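Local coordinates for amidohydrolase (Staphylococcus aureus, PDB 3NUR), which adopts a TIM-barrel fold, binds a calcium ion and probably hydrolyses carbon-nitrogen bonds other than peptide bonds, most likely in linear amides, at residues E148-I151 with N152-F156; L92-N96 with G97-N101. One frame throughout, in Å; residues are numbered along the deposited sequence.

In the fold
Both contacts are local, each joining a regular element to the loop that follows it in the TIM barrel. Interaction 1 lies where helix 140-152 runs out toward strand 159-162, about 18 Å (between centres) from the middle of the chain and partly buried. Interaction 2 lies deeper, about 11 Å out, where strand 87-94 turns toward helix 104-124 near the calcium ion. That helix touches side chains of both. Backbone hydrogen bonds dominate 148-156, with charged side chains outside and Cys150 and Phe156 inside; 92-101 relies on a proline over a tyrosine ring and a water. Their nearest atoms are about 6 Å apart.

Interaction 1: E148-I151 with N152-F156; sequences ERCI and NDLGF
Glu148 and Asn152 pair along the last turn of helix 140-152, an outer helix of the TIM barrel, beyond which Gly155 has positive phi. The Asn152 amide nitrogen ND2 reaches Glu148 OE2 at 2.8 Å, in the amide plane and on the anti lone pair of the carboxylate; a bend at chi2 (-87°) brings Glu148 round to it. One residue on, Asp153 N binds Arg149 O at 2.7 Å. Its carboxylate oxygen OD2 lies by Arg149 CG, and a water, not a direct salt bridge, joins OD2 to Arg149 NH2. The guanidinium is taken up by Glu146 and by Asp116 of helix 104-124. Leu154 lays CD1 over one face of that group, while its backbone N gives Arg149 O a second donor at 3.2 Å. Gly155, with phi 73°, then takes the chain out of helical conformation, and its N makes a weak bond to Ile151 O. With the chain turned there, Phe156 N binds Cys150 O at 3.0 Å, six residues back. One face of the Phe156 ring carries Leu154 CB, offset toward the rim; its CD2 meets Cys150 CB at 3.6 Å, and Cys150 SG is obliquely placed 4.7 Å from the ring centroid. Asn115 and Leu118 also touch this ring. A water donates to both Ile151 O and Phe156 O, 2.7 Å from the latter.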
loop_
_atom_site.group_PDB
_atom_site.type_symbol
_atom_site.label_atom_id
_atom_site.label_comp_id
_atom_site.label_asym_id
_atom_site.label_seq_id
_atom_site.Cartn_x
_atom_site.Cartn_y
_atom_site.Cartn_z
ATOM N N GLU A 148 14.315 0.784 10.010
ATOM C CA GLU A 148 15.580 1.514 9.911
ATOM C C GLU A 148 16.615 0.652 9.187
ATOM O O GLU A 148 17.334 1.177 8.324
ATOM C CB GLU A 148 16.074 1.941 11.316
ATOM C CG GLU A 148 17.330 2.817 11.302
ATOM C CD GLU A 148 18.676 2.104 11.301
ATOM O OE1 GLU A 148 18.798 1.041 11.954
ATOM O OE2 GLU A 148 19.617 2.626 10.661
ATOM N N ARG A 149 16.678 -0.664 9.522
ATOM C CA ARG A 149 17.619 -1.604 8.897
ATOM C C ARG A 149 17.338 -1.715 7.396
ATOM O O ARG A 149 18.264 -1.641 6.603
ATOM C CB ARG A 149 17.564 -2.988 9.564
ATOM C CG ARG A 149 18.626 -3.946 9.049
ATOM C CD ARG A 149 18.514 -5.308 9.680
ATOM N NE ARG A 149 17.452 -6.124 9.091
ATOM C CZ ARG A 149 17.626 -6.974 8.086
ATOM N NH1 ARG A 149 16.615 -7.706 7.653
ATOM N NH2 ARG A 149 18.812 -7.088 7.499
ATOM N N CYS A 150 16.057 -1.845 7.011
ATOM C CA CYS A 150 15.660 -1.946 5.608
ATOM C C CYS A 150 16.082 -0.727 4.819
ATOM O O CYS A 150 16.606 -0.864 3.717
ATOM C CB CYS A 150 14.156 -2.180 5.500
ATOM S SG CYS A 150 13.652 -3.861 5.928
ATOM N N ILE A 151 15.856 0.466 5.376
ATOM C CA ILE A 151 16.181 1.695 4.678
ATOM C C ILE A 151 17.679 1.903 4.615
ATOM O O ILE A 151 18.218 2.043 3.523
ATOM C CB ILE A 151 15.395 2.925 5.240
ATOM C CG1 ILE A 151 13.850 2.697 5.274
ATOM C CG2 ILE A 151 15.765 4.244 4.519
ATOM C CD1 ILE A 151 13.140 2.054 4.084
ATOM N N ASN A 152 18.350 1.888 5.771
ATOM C CA ASN A 152 19.787 2.167 5.843
ATOM C C ASN A 152 20.750 1.055 5.416
ATOM O O ASN A 152 21.804 1.364 4.869
ATOM C CB ASN A 152 20.150 2.813 7.189
ATOM C CG ASN A 152 19.523 4.181 7.376
ATOM O OD1 ASN A 152 19.169 4.875 6.412
ATOM N ND2 ASN A 152 19.344 4.590 8.617
ATOM N N ASP A 153 20.416 -0.218 5.659
ATOM C CA ASP A 153 21.284 -1.328 5.264
ATOM C C ASP A 153 20.880 -1.958 3.958
ATOM O O ASP A 153 21.753 -2.388 3.222
ATOM C CB ASP A 153 21.330 -2.441 6.336
ATOM C CG ASP A 153 21.888 -2.053 7.688
ATOM O OD1 ASP A 153 22.246 -0.865 7.867
ATOM O OD2 ASP A 153 21.988 -2.948 8.568
ATOM N N LEU A 154 19.562 -2.085 3.682
ATOM C CA LEU A 154 19.102 -2.783 2.494
ATOM C C LEU A 154 18.778 -1.889 1.298
ATOM O O LEU A 154 18.558 -2.413 0.214
ATOM C CB LEU A 154 17.928 -3.747 2.811
ATOM C CG LEU A 154 18.108 -4.731 3.989
ATOM C CD1 LEU A 154 16.897 -5.653 4.109
ATOM C CD2 LEU A 154 19.414 -5.586 3.832
ATOM N N GLY A 155 18.748 -0.575 1.504
ATOM C CA GLY A 155 18.458 0.371 0.429
ATOM C C GLY A 155 16.999 0.374 -0.002
ATOM O O GLY A 155 16.677 0.764 -1.138
ATOM N N PHE A 156 16.098 -0.035 0.914
ATOM C CA PHE A 156 14.654 -0.015 0.646
ATOM C C PHE A 156 14.158 1.440 0.693
ATOM O O PHE A 156 14.849 2.326 1.203
ATOM C CB PHE A 156 13.890 -0.935 1.629
ATOM C CG PHE A 156 14.019 -2.431 1.393
ATOM C CD1 PHE A 156 14.928 -2.939 0.461
ATOM C CD2 PHE A 156 13.289 -3.335 2.159
ATOM C CE1 PHE A 156 15.072 -4.314 0.276
ATOM C CE2 PHE A 156 13.432 -4.713 1.972
ATOM C CZ PHE A 156 14.326 -5.195 1.036
HETATM O O HOH W 1 21.464 -5.647 7.878
HETATM O O HOH W 2 17.192 3.672 0.957
#

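Interaction 2: L92-N96 with G97-N101; sequences LSYGN and GSPSN
A type II beta turn from Gly95 to Ser98, in the loop after barrel strand 87-94, folds Pro99 back over the ring of Tyr94. Gly97 occupies the third position of the turn with phi 73°, a positive value that suits glycine. The reversal sets up a CH-pi contact: Pro99 CD stands 3.9 Å from the centroid of the Tyr94 ring, only 8° off the ring normal, so the carbon sits over the middle of the face. Ser98 CA approaches the same ring obliquely, 3.5 Å from Tyr94 CD2. At its far end the tyrosine hydroxyl is tied to Gln37 and to the backbone N of Ile33, while Tyr31 stacks edge-to-face with the ring, so the aromatic group is fixed at its hydroxyl as well as by packing. Gln37 also bonds Asn96 O, linking the turn to helix 34-39. The exposed Asn96 side chain lies about 7 Å from the calcium ion bound by Glu28, His30, His192 and Asp316, so the turn is near the metal site although Asn96 is not one of these ligands. With chi1 at 180°, Ser98 OG lies anti to the Ser98 N, beside Tyr94 CB, and hydrogen-bonds Ser100 OG at 3.1 Å, either hydroxyl being a possible donor. A water bridges the two arms of the loop, donating to Tyr94 O at 3.1 Å and lying 2.9 Å from Ser98 OG.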
loop_
_atom_site.group_PDB
_atom_site.type_symbol
_atom_site.label_atom_id
_atom_site.label_comp_id
_atom_site.label_asym_id
_atom_site.label_seq_id
_atom_site.Cartn_x
_atom_site.Cartn_y
_atom_site.Cartn_z
ATOM N N LEU A 92 8.576 -3.621 -4.796
ATOM C CA LEU A 92 8.165 -4.933 -4.307
ATOM C C LEU A 92 7.815 -4.986 -2.810
ATOM O O LEU A 92 8.546 -4.438 -1.981
ATOM C CB LEU A 92 9.250 -5.992 -4.645
ATOM C CG LEU A 92 9.511 -6.303 -6.132
ATOM C CD1 LEU A 92 10.651 -7.325 -6.292
ATOM C CD2 LEU A 92 8.283 -6.853 -6.796
ATOM N N SER A 93 6.690 -5.658 -2.489
ATOM C CA SER A 93 6.191 -5.847 -1.122
ATOM C C SER A 93 5.687 -7.273 -0.927
ATOM O O SER A 93 5.292 -7.890 -1.902
ATOM C CB SER A 93 5.044 -4.890 -0.858
ATOM O OG SER A 93 3.996 -5.103 -1.793
ATOM N N TYR A 94 5.693 -7.804 0.318
ATOM C CA TYR A 94 5.213 -9.162 0.571
ATOM C C TYR A 94 3.710 -9.277 0.284
ATOM O O TYR A 94 2.950 -8.368 0.625
ATOM C CB TYR A 94 5.540 -9.627 2.002
ATOM C CG TYR A 94 5.763 -11.120 2.075
ATOM C CD1 TYR A 94 7.049 -11.656 2.056
ATOM C CD2 TYR A 94 4.684 -12.005 2.137
ATOM C CE1 TYR A 94 7.258 -13.040 2.069
ATOM C CE2 TYR A 94 4.880 -13.384 2.177
ATOM C CZ TYR A 94 6.170 -13.897 2.129
ATOM O OH TYR A 94 6.360 -15.255 2.170
ATOM N N GLY A 95 3.320 -10.360 -0.374
ATOM C CA GLY A 95 1.941 -10.639 -0.762
ATOM C C GLY A 95 1.155 -11.435 0.262
ATOM O O GLY A 95 1.275 -11.203 1.469
ATOM N N ASN A 96 0.306 -12.347 -0.222
ATOM C CA ASN A 96 -0.582 -13.150 0.637
ATOM C C ASN A 96 0.169 -13.918 1.706
ATOM O O ASN A 96 1.224 -14.473 1.427
ATOM C CB ASN A 96 -1.406 -14.111 -0.206
ATOM C CG ASN A 96 -2.280 -13.440 -1.228
ATOM O OD1 ASN A 96 -2.614 -12.248 -1.129
ATOM N ND2 ASN A 96 -2.668 -14.201 -2.239
ATOM N N GLY A 97 -0.366 -13.912 2.923
ATOM C CA GLY A 97 0.242 -14.615 4.051
ATOM C C GLY A 97 1.489 -13.960 4.599
ATOM O O GLY A 97 2.381 -14.645 5.095
ATOM N N SER A 98 1.582 -12.622 4.500
ATOM C CA SER A 98 2.749 -11.884 5.000
ATOM C C SER A 98 3.065 -12.246 6.470
ATOM O O SER A 98 2.136 -12.332 7.279
ATOM C CB SER A 98 2.504 -10.383 4.896
ATOM O OG SER A 98 3.616 -9.639 5.362
ATOM N N PRO A 99 4.357 -12.413 6.830
ATOM C CA PRO A 99 4.705 -12.690 8.242
ATOM C C PRO A 99 4.439 -11.507 9.180
ATOM O O PRO A 99 4.572 -11.666 10.390
ATOM C CB PRO A 99 6.196 -13.038 8.186
ATOM C CG PRO A 99 6.710 -12.350 6.965
ATOM C CD PRO A 99 5.564 -12.338 5.980
ATOM N N SER A 100 4.042 -10.329 8.637
ATOM C CA SER A 100 3.703 -9.165 9.461
ATOM C C SER A 100 2.484 -9.456 10.364
ATOM O O SER A 100 2.310 -8.789 11.380
ATOM C CB SER A 100 3.390 -7.966 8.573
ATOM O OG SER A 100 2.238 -8.224 7.785
ATOM N N ASN A 101 1.629 -10.429 9.986
ATOM C CA ASN A 101 0.434 -10.735 10.787
ATOM C C ASN A 101 0.702 -11.705 11.955
ATOM O O ASN A 101 -0.182 -11.926 12.777
ATOM C CB ASN A 101 -0.732 -11.183 9.897
ATOM C CG ASN A 101 -1.331 -10.026 9.138
ATOM O OD1 ASN A 101 -2.022 -9.176 9.711
ATOM N ND2 ASN A 101 -0.954 -9.879 7.871
HETATM O O HOH W 3 3.395 -7.399 3.578
#